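Local coordinates for protein particle-associated lyase (Acinetobacter bacteriophage AP22, PDB 4Y9V) that probably cleaves the capsular polysaccharide of Acinetobacter baumannii as a lyase, serving as the trimeric tailspike by which the phage attacks the capsule, at residues T157-Y162 and Y168-E173; R190-Y195 and P314-Y319; V202-N207 and G308-V313; L276-Q281 and D335-V340. All blocks are in the same frame, centred on the assembly; numbering follows the deposited sequence. Where two conformers were deposited one is given.

Contact 1. Residues T157-Y162 and Y168-E173; sequences TDDFSY and YYRKGE. With 49S (2-acetamido-2-deoxy-beta-D-mannopyranuronic acid), chain B; 49T (2-acetamido-2-deoxy-alpha-D-fucopyranose), chain C.
The guanidinium of Arg170 lies beside the carboxylate of Asp159, with the CA of Tyr168 over one face and the backbone around Asp158 and Asp159 at its edge. The carboxylate plane is turned 42° from it. The Tyr168 ring carries C6 of the N-acetylfucosamine over the centre of one face, 3.6 Å from CD2. The Tyr169 ring meets the acetamido methyl C8 of the N-acetylmannosaminuronic acid residue at its edge, CE1 to C8 being 3.7 Å. Arg170 grips one oxygen with two nitrogens, NE and NH2 each 2.9 Å from OD1 of Asp159. Its chain runs extended from CG to NE, past the carbonyl oxygens of Thr157 and Asp158. The other terminal nitrogen, NH1, bonds Gly308 O.

In the same loop, Asp158 to Ser161 form a type II turn. Ser161 OG accepts from Lys171 N at 3.0 Å and donates to Asp158 O at 2.8 Å. It sits between its backbone N and carbonyl carbon (chi1 56°), where it can serve both. Tyr162 N donates to Tyr169 O.

The salt bridge and the turn probably help to hold the loop that presents both tyrosines of the glycan pocket. Tyr168 OH donates to carboxylate oxygen O6A at 2.6 Å and accepts from N2 of the uronic acid. Arg166 NH1 bonds the same hydroxyl. This is consistent with recognition of an acidic N-acetyl sugar.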
# COMPACT_ATOMS: atom_id res chain seq x y z
N THR A 157 1.48 -19.26 -31.07
CA THR A 157 0.97 -18.58 -32.26
C THR A 157 -0.50 -18.82 -32.52
O THR A 157 -1.07 -18.18 -33.41
CB THR A 157 1.83 -18.98 -33.49
OG1 THR A 157 1.82 -20.39 -33.64
CG2 THR A 157 3.27 -18.55 -33.35
N ASP A 158 -1.13 -19.70 -31.75
CA ASP A 158 -2.55 -20.06 -31.91
C ASP A 158 -3.46 -18.97 -31.36
O ASP A 158 -3.34 -18.52 -30.20
CB ASP A 158 -2.80 -21.40 -31.26
CG ASP A 158 -1.92 -22.55 -31.73
OD1 ASP A 158 -1.73 -22.65 -32.95
OD2 ASP A 158 -1.32 -23.33 -30.93
N ASP A 159 -4.44 -18.54 -32.15
CA ASP A 159 -5.44 -17.57 -31.73
C ASP A 159 -6.16 -18.06 -30.46
O ASP A 159 -6.42 -19.25 -30.27
CB ASP A 159 -6.47 -17.32 -32.82
CG ASP A 159 -5.95 -16.54 -33.99
OD1 ASP A 159 -4.77 -16.13 -34.00
OD2 ASP A 159 -6.77 -16.28 -34.90
N PHE A 160 -6.51 -17.09 -29.61
CA PHE A 160 -7.31 -17.30 -28.41
C PHE A 160 -6.58 -18.15 -27.37
O PHE A 160 -7.19 -18.59 -26.41
CB PHE A 160 -8.70 -17.91 -28.68
CG PHE A 160 -9.55 -17.12 -29.64
CD1 PHE A 160 -10.22 -15.98 -29.21
CD2 PHE A 160 -9.73 -17.53 -30.95
CE1 PHE A 160 -11.07 -15.30 -30.07
CE2 PHE A 160 -10.55 -16.82 -31.81
CZ PHE A 160 -11.24 -15.70 -31.37
N SER A 161 -5.27 -18.35 -27.48
CA SER A 161 -4.59 -19.28 -26.60
C SER A 161 -4.38 -18.73 -25.19
O SER A 161 -4.12 -19.53 -24.28
CB SER A 161 -3.28 -19.78 -27.22
OG SER A 161 -2.42 -18.69 -27.57
N TYR A 162 -4.52 -17.43 -25.00
CA TYR A 162 -4.61 -16.86 -23.66
C TYR A 162 -6.08 -16.65 -23.23
O TYR A 162 -6.45 -17.05 -22.14
CB TYR A 162 -3.83 -15.52 -23.54
CG TYR A 162 -3.86 -14.96 -22.14
CD1 TYR A 162 -3.09 -15.50 -21.14
CD2 TYR A 162 -4.67 -13.87 -21.82
CE1 TYR A 162 -3.11 -14.98 -19.83
CE2 TYR A 162 -4.71 -13.36 -20.54
CZ TYR A 162 -3.93 -13.91 -19.55
OH TYR A 162 -4.03 -13.36 -18.29
N TYR A 168 -6.39 -12.28 -30.94
CA TYR A 168 -5.00 -11.94 -30.71
C TYR A 168 -4.57 -12.01 -29.24
O TYR A 168 -3.41 -11.74 -28.94
CB TYR A 168 -4.68 -10.58 -31.31
CG TYR A 168 -5.48 -9.41 -30.84
CD1 TYR A 168 -5.01 -8.59 -29.80
CD2 TYR A 168 -6.69 -9.04 -31.43
CE1 TYR A 168 -5.71 -7.48 -29.38
CE2 TYR A 168 -7.40 -7.91 -31.02
CZ TYR A 168 -6.89 -7.13 -30.01
OH TYR A 168 -7.54 -5.96 -29.63
N TYR A 169 -5.47 -12.44 -28.37
CA TYR A 169 -5.10 -12.72 -26.97
C TYR A 169 -4.47 -14.12 -26.93
O TYR A 169 -5.12 -15.12 -26.61
CB TYR A 169 -6.30 -12.62 -26.07
CG TYR A 169 -6.90 -11.26 -25.85
CD1 TYR A 169 -6.24 -10.07 -26.21
CD2 TYR A 169 -8.12 -11.12 -25.19
CE1 TYR A 169 -6.81 -8.82 -25.93
CE2 TYR A 169 -8.66 -9.91 -24.88
CZ TYR A 169 -8.02 -8.74 -25.23
OH TYR A 169 -8.51 -7.50 -24.94
N ARG A 170 -3.18 -14.16 -27.28
CA ARG A 170 -2.38 -15.36 -27.36
C ARG A 170 -1.48 -15.44 -26.15
O ARG A 170 -1.04 -14.42 -25.58
CB ARG A 170 -1.57 -15.41 -28.67
CG ARG A 170 -2.45 -15.22 -29.89
CD ARG A 170 -1.77 -15.68 -31.19
NE ARG A 170 -2.53 -15.24 -32.36
CZ ARG A 170 -2.50 -14.01 -32.84
NH1 ARG A 170 -1.61 -13.14 -32.39
NH2 ARG A 170 -3.37 -13.64 -33.76
N LYS A 171 -1.18 -16.67 -25.71
CA LYS A 171 -0.39 -16.86 -24.49
C LYS A 171 1.12 -16.76 -24.80
O LYS A 171 1.58 -17.04 -25.90
CB LYS A 171 -0.76 -18.14 -23.77
CG LYS A 171 -0.45 -19.42 -24.49
CD LYS A 171 -0.82 -20.64 -23.66
CE LYS A 171 -0.53 -21.95 -24.36
NZ LYS A 171 -0.98 -23.09 -23.54
N GLY A 172 1.86 -16.39 -23.76
CA GLY A 172 3.30 -16.28 -23.83
C GLY A 172 3.82 -15.47 -22.67
O GLY A 172 3.03 -14.95 -21.87
N GLU A 173 5.13 -15.34 -22.57
CA GLU A 173 5.75 -14.52 -21.53
C GLU A 173 7.21 -14.27 -21.89
O GLU A 173 7.79 -14.97 -22.72
CB GLU A 173 5.61 -15.16 -20.14
CG GLU A 173 6.24 -16.54 -20.00
CD GLU A 173 5.64 -17.23 -18.78
OE1 GLU A 173 4.46 -17.71 -18.88
OE2 GLU A 173 6.28 -17.26 -17.70
C8 49S B . -5.71 -5.28 -26.38
C7 49S B . -5.72 -3.85 -26.87
O7 49S B . -5.09 -2.95 -26.25
N2 49S B . -6.43 -3.60 -27.98
C2 49S B . -6.60 -2.28 -28.54
C3 49S B . -5.78 -2.07 -29.81
O3 49S B . -4.39 -2.26 -29.56
C1 49S B . -8.07 -2.05 -28.87
O1 49S B . -8.90 -2.27 -27.77
O5 49S B . -8.48 -3.00 -29.85
C5 49S B . -7.82 -2.76 -31.11
C6 49S B . -8.39 -3.72 -32.13
O6A 49S B . -8.56 -4.92 -31.81
O6B 49S B . -8.63 -3.24 -33.27
C4 49S B . -6.31 -2.94 -30.95
O4 49S B . -5.81 -2.53 -32.24
C1 49T C . -4.49 -2.89 -32.59
C2 49T C . -4.28 -2.38 -34.02
N2 49T C . -4.77 -1.00 -34.14
C7 49T C . -3.93 0.02 -34.26
O7 49T C . -2.72 -0.06 -34.19
C8 49T C . -4.61 1.37 -34.47
O5 49T C . -4.24 -4.25 -32.49
C5 49T C . -5.00 -5.09 -33.37
C6 49T C . -4.69 -6.53 -33.02
C4 49T C . -4.67 -4.71 -34.81
O4 49T C . -3.28 -4.94 -35.03
C3 49T C . -5.00 -3.25 -35.01
O3 49T C . -4.57 -2.85 -36.34
O HOH W 1 -3.79 -22.32 -24.39

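Contact 2. Residues R190-Y195 and P314-Y319; sequences RAYDNY and PCRNGY
The loop 190-195 approaches a corner of the chain at Asn317, and the backbones stay well apart, the nearest CA atoms, Tyr192 and Arg316, being 8.9 Å from each other. Side chains bridge the gap. Tyr192 and Arg316 run antiparallel alongside each other, with ring and guanidinium planes 23° apart. Arg316 CD makes a CH-pi contact over one face of the ring, 3.9 Å from the Tyr192 centroid. Tyr192 CB in turn lies over a face of the guanidinium, 3.3 Å from NE. The Arg316 chain bends at chi3 (52°), which turns the guanidinium back over CB.

At the far end of the ring, Asn317 ND2 donates to Tyr192 OH at 3.0 Å, almost straight at 173°. Water 2 links the same hydroxyl to Asn317 OD1. Water 3 joins Asp193 OD2, Tyr195 OH and Arg316 NH2.

The guanidinium has further partners in Glu341, through a salt bridge at NE, and in Gly172 O, bonded to NH1. Tyr368 of a second subunit packs on Tyr192. The buried guanidinium of Arg316 is thus met by a carboxylate, a carbonyl and a water, while its CD packs on Tyr192, joining the Ig-like region to the pectin lyase-like region.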
# COMPACT_ATOMS: atom_id res chain seq x y z
N ARG A 190 9.27 -18.05 -12.16
CA ARG A 190 8.42 -19.21 -12.34
C ARG A 190 7.46 -18.91 -13.49
O ARG A 190 7.05 -17.76 -13.72
CB ARG A 190 7.63 -19.59 -11.05
CG ARG A 190 8.52 -19.84 -9.86
CD ARG A 190 9.37 -21.12 -10.04
NE ARG A 190 10.23 -21.37 -8.87
CZ ARG A 190 11.44 -20.83 -8.67
NH1 ARG A 190 11.98 -20.04 -9.57
NH2 ARG A 190 12.09 -21.10 -7.55
N ALA A 191 7.09 -19.94 -14.23
CA ALA A 191 6.21 -19.75 -15.38
C ALA A 191 4.88 -19.15 -14.95
O ALA A 191 4.28 -19.56 -13.96
CB ALA A 191 5.95 -21.12 -16.01
N TYR A 192 4.38 -18.22 -15.78
CA TYR A 192 3.10 -17.61 -15.54
C TYR A 192 1.95 -18.34 -16.21
O TYR A 192 0.78 -18.00 -15.97
CB TYR A 192 3.10 -16.12 -15.98
CG TYR A 192 3.89 -15.29 -15.03
CD1 TYR A 192 3.30 -14.76 -13.90
CD2 TYR A 192 5.23 -15.05 -15.18
CE1 TYR A 192 3.97 -14.02 -12.96
CE2 TYR A 192 5.96 -14.34 -14.23
CZ TYR A 192 5.32 -13.83 -13.14
OH TYR A 192 6.08 -13.12 -12.19
N ASP A 193 2.21 -19.34 -17.02
CA ASP A 193 1.17 -20.07 -17.73
C ASP A 193 1.68 -21.48 -18.03
O ASP A 193 2.84 -21.80 -17.83
CB ASP A 193 0.74 -19.31 -19.00
CG ASP A 193 -0.66 -19.54 -19.51
OD1 ASP A 193 -1.35 -20.47 -18.99
OD2 ASP A 193 -1.07 -18.81 -20.45
N ASN A 194 0.73 -22.31 -18.49
CA ASN A 194 1.03 -23.63 -19.00
C ASN A 194 1.33 -23.54 -20.50
O ASN A 194 0.62 -22.84 -21.23
CB ASN A 194 -0.21 -24.54 -18.86
CG ASN A 194 -0.58 -24.69 -17.41
OD1 ASN A 194 0.20 -25.18 -16.60
ND2 ASN A 194 -1.78 -24.26 -17.04
N TYR A 195 2.33 -24.28 -20.95
CA TYR A 195 2.69 -24.37 -22.37
C TYR A 195 3.09 -25.80 -22.65
O TYR A 195 3.91 -26.36 -21.92
CB TYR A 195 3.85 -23.44 -22.75
CG TYR A 195 3.68 -22.00 -22.34
CD1 TYR A 195 3.02 -21.06 -23.12
CD2 TYR A 195 4.17 -21.56 -21.11
CE1 TYR A 195 2.89 -19.75 -22.68
CE2 TYR A 195 4.05 -20.26 -20.68
CZ TYR A 195 3.40 -19.34 -21.48
OH TYR A 195 3.23 -18.03 -21.10
N PRO A 314 0.80 -11.54 -23.22
CA PRO A 314 -0.06 -10.88 -22.23
C PRO A 314 0.75 -9.90 -21.39
O PRO A 314 1.94 -10.09 -21.15
CB PRO A 314 -0.57 -12.05 -21.37
CG PRO A 314 -0.53 -13.24 -22.33
CD PRO A 314 0.76 -13.01 -23.12
N CYS A 315 0.07 -8.87 -20.90
CA CYS A 315 0.69 -7.96 -19.94
C CYS A 315 0.61 -8.56 -18.54
O CYS A 315 -0.42 -9.09 -18.14
CB CYS A 315 -0.02 -6.61 -19.86
SG CYS A 315 0.10 -5.63 -21.38
N ARG A 316 1.68 -8.39 -17.77
CA ARG A 316 1.68 -8.91 -16.40
C ARG A 316 2.72 -8.17 -15.60
O ARG A 316 3.73 -7.64 -16.13
CB ARG A 316 1.78 -10.45 -16.38
CG ARG A 316 2.97 -10.99 -17.12
CD ARG A 316 3.09 -12.49 -16.95
NE ARG A 316 1.91 -13.27 -17.25
CZ ARG A 316 1.69 -13.92 -18.39
NH1 ARG A 316 2.49 -13.79 -19.41
NH2 ARG A 316 0.64 -14.73 -18.47
N ASN A 317 2.51 -8.14 -14.28
CA ASN A 317 3.37 -7.51 -13.28
C ASN A 317 3.43 -6.00 -13.48
O ASN A 317 4.49 -5.38 -13.49
CB ASN A 317 4.75 -8.13 -13.22
CG ASN A 317 4.74 -9.56 -12.73
OD1 ASN A 317 3.85 -9.96 -11.95
ND2 ASN A 317 5.71 -10.34 -13.16
N GLY A 318 2.25 -5.40 -13.57
CA GLY A 318 2.12 -3.96 -13.68
C GLY A 318 1.77 -3.32 -12.35
O GLY A 318 0.96 -3.87 -11.59
N TYR A 319 2.34 -2.16 -12.04
CA TYR A 319 2.06 -1.46 -10.80
C TYR A 319 2.03 0.05 -11.09
O TYR A 319 3.08 0.63 -11.35
CB TYR A 319 3.09 -1.86 -9.74
CG TYR A 319 2.85 -1.14 -8.43
CD1 TYR A 319 1.79 -1.52 -7.62
CD2 TYR A 319 3.57 -0.06 -7.98
CE1 TYR A 319 1.49 -0.90 -6.43
CE2 TYR A 319 3.27 0.54 -6.80
CZ TYR A 319 2.21 0.13 -6.00
OH TYR A 319 1.97 0.76 -4.81
O HOH W 2 4.42 -12.02 -10.17
O HOH W 3 0.64 -16.62 -20.90

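Contact 3. Residues V202-N207 and G308-V313; sequences VILKVN and GDLGCV
Strand 201-207 of the Ig-like region meets a loop of the pectin lyase-like region here, through a small apolar patch. Leu204 and Val202 project from the strand toward the loop, and Leu310 reaches back to both. CD1 of Leu204 lies 4.0 Å from CG of Leu310. The second methyls also meet, CD2 of Leu204 standing 4.1 Å from CD2 of Leu310. The two leucines cross at a slant rather than lying alongside each other. Val202 touches with one branch: its CG2 is 4.1 Å from CD1 of Leu310.

Leu310 has CG anti to the backbone N (chi1 -175°), and this carries its methyl groups over to the strand. Tyr155, on the neighbouring strand 151-156, also packs against Leu310. The contact thus sets two antiparallel strands of the Ig-like region against a loop of the parallel beta-helix, the fold of pectin lyase-like proteins. The loop itself is shaped by a type II turn from Asp309 to Cys312, closed by Cys312 N to Asp309 O at 2.9 Å. Gly311 takes the third place of that turn, where the positive phi of 90° suits glycine. Its CA comes within 3.9 Å of Leu204 CD1.

Cys312 is the centre of an inverse gamma turn, closed by a weak bond from Val313 N to Gly311 O. At the start of the segment 308-313, Gly308 belongs to the glycan pocket. Asp309 forms a salt bridge with Arg255.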
# COMPACT_ATOMS: atom_id res chain seq x y z
N VAL A 202 6.62 -21.18 -29.91
CA VAL A 202 7.88 -20.74 -30.46
C VAL A 202 8.67 -20.04 -29.36
O VAL A 202 8.12 -19.50 -28.40
CB VAL A 202 7.72 -19.85 -31.70
CG1 VAL A 202 6.88 -20.60 -32.75
CG2 VAL A 202 7.10 -18.51 -31.38
N ILE A 203 10.01 -20.05 -29.54
CA ILE A 203 10.94 -19.40 -28.64
C ILE A 203 11.69 -18.32 -29.46
O ILE A 203 12.37 -18.65 -30.44
CB ILE A 203 11.94 -20.37 -28.02
CG1 ILE A 203 11.26 -21.56 -27.32
CG2 ILE A 203 12.90 -19.65 -27.09
CD1 ILE A 203 10.37 -21.19 -26.15
N LEU A 204 11.51 -17.08 -29.07
CA LEU A 204 12.16 -15.94 -29.69
C LEU A 204 13.32 -15.48 -28.81
O LEU A 204 13.26 -15.60 -27.59
CB LEU A 204 11.22 -14.77 -29.89
CG LEU A 204 9.81 -15.11 -30.40
CD1 LEU A 204 8.94 -13.86 -30.49
CD2 LEU A 204 9.86 -15.84 -31.74
N LYS A 205 14.33 -14.89 -29.43
CA LYS A 205 15.39 -14.20 -28.73
C LYS A 205 15.35 -12.73 -29.08
O LYS A 205 15.28 -12.42 -30.30
CB LYS A 205 16.76 -14.82 -29.09
CG LYS A 205 17.93 -14.16 -28.41
CD LYS A 205 19.20 -14.93 -28.55
CE LYS A 205 20.42 -14.13 -28.10
NZ LYS A 205 21.62 -14.98 -27.95
N VAL A 206 15.44 -11.86 -28.10
CA VAL A 206 15.35 -10.41 -28.30
C VAL A 206 16.71 -9.77 -28.23
O VAL A 206 17.51 -10.06 -27.37
CB VAL A 206 14.41 -9.79 -27.23
CG1 VAL A 206 14.24 -8.30 -27.47
CG2 VAL A 206 13.06 -10.49 -27.20
N ASN A 207 16.92 -8.81 -29.14
CA ASN A 207 18.08 -7.91 -29.12
C ASN A 207 17.53 -6.53 -28.80
O ASN A 207 16.93 -5.91 -29.69
CB ASN A 207 18.74 -7.94 -30.51
CG ASN A 207 20.00 -7.11 -30.58
OD1 ASN A 207 20.26 -6.37 -29.67
ND2 ASN A 207 20.74 -7.25 -31.68
N GLY A 308 -1.29 -7.96 -31.69
CA GLY A 308 -1.30 -9.35 -32.05
C GLY A 308 -0.17 -9.83 -32.93
O GLY A 308 -0.29 -10.91 -33.51
N ASP A 309 0.92 -9.09 -33.04
CA ASP A 309 2.06 -9.59 -33.76
C ASP A 309 2.80 -10.66 -32.95
O ASP A 309 2.63 -10.78 -31.74
CB ASP A 309 2.99 -8.45 -34.13
CG ASP A 309 2.47 -7.51 -35.19
OD1 ASP A 309 1.35 -7.73 -35.72
OD2 ASP A 309 3.19 -6.51 -35.48
N LEU A 310 3.66 -11.40 -33.64
CA LEU A 310 4.55 -12.36 -33.00
C LEU A 310 5.26 -11.70 -31.82
O LEU A 310 5.87 -10.65 -31.97
CB LEU A 310 5.54 -12.84 -34.06
CG LEU A 310 6.49 -13.94 -33.62
CD1 LEU A 310 5.71 -15.22 -33.39
CD2 LEU A 310 7.55 -14.20 -34.68
N GLY A 311 5.20 -12.36 -30.64
CA GLY A 311 5.83 -11.83 -29.45
C GLY A 311 4.98 -10.90 -28.60
O GLY A 311 5.44 -10.47 -27.54
N CYS A 312 3.75 -10.62 -29.03
CA CYS A 312 2.85 -9.75 -28.28
C CYS A 312 2.17 -10.55 -27.14
O CYS A 312 1.03 -10.97 -27.21
CB CYS A 312 1.83 -9.14 -29.22
SG CYS A 312 2.55 -7.84 -30.28
N VAL A 313 2.95 -10.75 -26.08
CA VAL A 313 2.57 -11.53 -24.91
C VAL A 313 1.49 -10.80 -24.10
O VAL A 313 1.35 -9.58 -24.17
CB VAL A 313 3.81 -11.78 -24.03
CG1 VAL A 313 4.84 -12.65 -24.76
CG2 VAL A 313 4.44 -10.49 -23.53

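Contact 4. Residues L276-Q281 and D335-V340; sequences LNYGIQ and DMHGNV. With 49S (2-acetamido-2-deoxy-beta-D-mannopyranuronic acid), chain B; SO4 (sulfate ion), chain K.
Tyr278 and His337 reach toward each other from the two segments, and the hydroxyl of Tyr278 arrives at the edge of the imidazole. OH and NE2 are 3.4 Å apart. Both atoms converge on O1 of the N-acetylmannosaminuronic acid residue. His337 NE2 bonds O1 at 2.9 Å, in the ring plane, and either atom could be the donor. Tyr278 OH accepts from the same O1 at 3.1 Å and donates to O4 of a sulfate at 2.7 Å. The sulfate probably comes from the crystallisation liquor; His300, Arg299 and Arg166 also bind it.

The acetamido group of the uronic acid lies over one face of the His337 ring. On the other nitrogen, ND1 donates to Asp335 OD2 at 2.7 Å, on the syn side of the carboxylate. This bond probably fixes the rotation of the imidazole and helps to direct NE2 to the sugar. Asp335 is held in turn by Ile304 N at OD2 and Thr354 at OD1.

A chi1 of -170° and an extended chain carry the Gln281 amide to the sugar. Its NE2 donates to sugar O3 at 3.1 Å and weakly to O7. Arg253 bonds OE1, so the amide is set the right way round. Leu276 packs against the sugar through CD1, 3.9 Å from C3. Together these residues form part of the glycan pocket on the parallel beta-helix of the pectin lyase-like fold, with a His-carboxylate hydrogen bond beside the sugar.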
# COMPACT_ATOMS: atom_id res chain seq x y z
N LEU A 276 -9.07 3.15 -30.39
CA LEU A 276 -8.05 3.30 -29.36
C LEU A 276 -8.36 4.59 -28.57
O LEU A 276 -9.23 4.61 -27.72
CB LEU A 276 -6.63 3.20 -29.90
CG LEU A 276 -6.12 1.77 -30.28
CD1 LEU A 276 -6.76 1.25 -31.55
CD2 LEU A 276 -4.59 1.77 -30.38
N ASN A 277 -7.58 5.66 -28.87
CA ASN A 277 -7.59 6.93 -28.15
C ASN A 277 -7.02 6.76 -26.73
O ASN A 277 -7.72 6.86 -25.73
CB ASN A 277 -8.95 7.61 -28.00
CG ASN A 277 -9.71 7.80 -29.29
OD1 ASN A 277 -10.65 7.07 -29.54
ND2 ASN A 277 -9.33 8.81 -30.07
N TYR A 278 -5.71 6.49 -26.68
CA TYR A 278 -5.04 6.18 -25.43
C TYR A 278 -3.98 7.24 -25.14
O TYR A 278 -3.25 7.67 -26.03
CB TYR A 278 -4.37 4.81 -25.50
CG TYR A 278 -5.31 3.68 -25.86
CD1 TYR A 278 -6.66 3.67 -25.55
CD2 TYR A 278 -4.81 2.54 -26.50
CE1 TYR A 278 -7.48 2.58 -25.86
CE2 TYR A 278 -5.62 1.44 -26.77
CZ TYR A 278 -6.95 1.46 -26.44
OH TYR A 278 -7.68 0.34 -26.74
N GLY A 279 -3.88 7.69 -23.89
CA GLY A 279 -2.78 8.60 -23.55
C GLY A 279 -1.43 7.88 -23.63
O GLY A 279 -0.58 8.22 -24.46
N ILE A 280 -1.29 6.89 -22.77
CA ILE A 280 -0.23 5.91 -22.84
C ILE A 280 -0.87 4.55 -23.12
O ILE A 280 -1.84 4.19 -22.45
CB ILE A 280 0.56 5.81 -21.50
CG1 ILE A 280 1.18 7.15 -21.16
CG2 ILE A 280 1.64 4.72 -21.61
CD1 ILE A 280 1.82 7.22 -19.80
N GLN A 281 -0.32 3.82 -24.08
CA GLN A 281 -0.66 2.41 -24.26
C GLN A 281 0.53 1.57 -23.82
O GLN A 281 1.63 1.70 -24.37
CB GLN A 281 -1.06 2.07 -25.70
CG GLN A 281 -1.64 0.64 -25.78
CD GLN A 281 -2.10 0.26 -27.17
OE1 GLN A 281 -1.68 0.86 -28.15
NE2 GLN A 281 -2.96 -0.76 -27.25
N ASP A 335 -7.37 1.55 -17.29
CA ASP A 335 -7.82 0.38 -18.01
C ASP A 335 -6.92 -0.81 -17.80
O ASP A 335 -5.69 -0.71 -17.65
CB ASP A 335 -7.89 0.70 -19.52
CG ASP A 335 -7.98 -0.54 -20.42
OD1 ASP A 335 -9.11 -1.06 -20.55
OD2 ASP A 335 -6.90 -0.95 -20.93
N MET A 336 -7.55 -1.99 -17.91
CA MET A 336 -6.88 -3.26 -18.12
C MET A 336 -7.72 -4.05 -19.12
O MET A 336 -8.88 -4.37 -18.83
CB MET A 336 -6.75 -4.10 -16.83
CG MET A 336 -6.12 -3.36 -15.67
SD MET A 336 -6.04 -4.47 -14.25
CE MET A 336 -5.73 -3.32 -12.92
N HIS A 337 -7.15 -4.38 -20.28
CA HIS A 337 -7.78 -5.24 -21.25
C HIS A 337 -7.74 -6.71 -20.80
O HIS A 337 -7.04 -7.09 -19.85
CB HIS A 337 -7.10 -5.11 -22.63
CG HIS A 337 -7.46 -3.89 -23.39
ND1 HIS A 337 -7.25 -2.59 -23.03
CD2 HIS A 337 -8.02 -3.83 -24.62
CE1 HIS A 337 -7.67 -1.78 -23.99
NE2 HIS A 337 -8.12 -2.52 -24.97
N GLY A 338 -8.44 -7.57 -21.54
CA GLY A 338 -8.52 -8.99 -21.24
C GLY A 338 -7.26 -9.81 -21.46
O GLY A 338 -7.28 -11.00 -21.16
N ASN A 339 -6.17 -9.22 -21.94
CA ASN A 339 -4.88 -9.88 -21.93
C ASN A 339 -3.97 -9.39 -20.80
O ASN A 339 -2.76 -9.57 -20.93
CB ASN A 339 -4.16 -9.72 -23.28
CG ASN A 339 -3.68 -8.28 -23.45
OD1 ASN A 339 -4.33 -7.36 -22.97
ND2 ASN A 339 -2.58 -8.12 -24.17
N VAL A 340 -4.54 -8.82 -19.74
CA VAL A 340 -3.78 -8.26 -18.64
C VAL A 340 -4.08 -9.02 -17.35
O VAL A 340 -5.23 -9.12 -16.94
CB VAL A 340 -4.15 -6.78 -18.42
CG1 VAL A 340 -3.35 -6.20 -17.25
CG2 VAL A 340 -3.92 -5.98 -19.69
C8 49S B . -5.71 -5.28 -26.38
C7 49S B . -5.72 -3.85 -26.87
O7 49S B . -5.09 -2.95 -26.25
N2 49S B . -6.43 -3.60 -27.98
C2 49S B . -6.60 -2.28 -28.54
C3 49S B . -5.78 -2.07 -29.81
O3 49S B . -4.39 -2.26 -29.56
C1 49S B . -8.07 -2.05 -28.87
O1 49S B . -8.90 -2.27 -27.77
O5 49S B . -8.48 -3.00 -29.85
C5 49S B . -7.82 -2.76 -31.11
C6 49S B . -8.39 -3.72 -32.13
O6A 49S B . -8.56 -4.92 -31.81
O6B 49S B . -8.63 -3.24 -33.27
C4 49S B . -6.31 -2.94 -30.95
O4 49S B . -5.81 -2.53 -32.24
S SO4 K . -11.20 -0.78 -25.32
O1 SO4 K . -10.86 -2.14 -25.72
O2 SO4 K . -11.57 -0.77 -23.89
O3 SO4 K . -12.36 -0.38 -26.14
O4 SO4 K . -10.11 0.21 -25.52

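Along the chain, contact 1 closes before the others open. Contact 3 is nested within the loop closed by contact 2, while contact 4 crosses both. Contact 1 lies within the Ig-like region 115-206 and contact 4 within the pectin lyase-like region; contacts 2 and 3 join the two. The centres of contacts 1 and 3 are about 11 Å apart, those of contacts 1 and 2 about 12 Å, and those of contacts 3 and 4 about 20 Å. Contact 1 touches all the others, through Gly172, Arg170 and Tyr169. Contacts 1, 3 and 4 reach the same mixed sheet. Contacts 1 and 4 meet the same uronic acid, so the Ig-like region, packed on the parallel beta-helix, helps to build the glycan pocket.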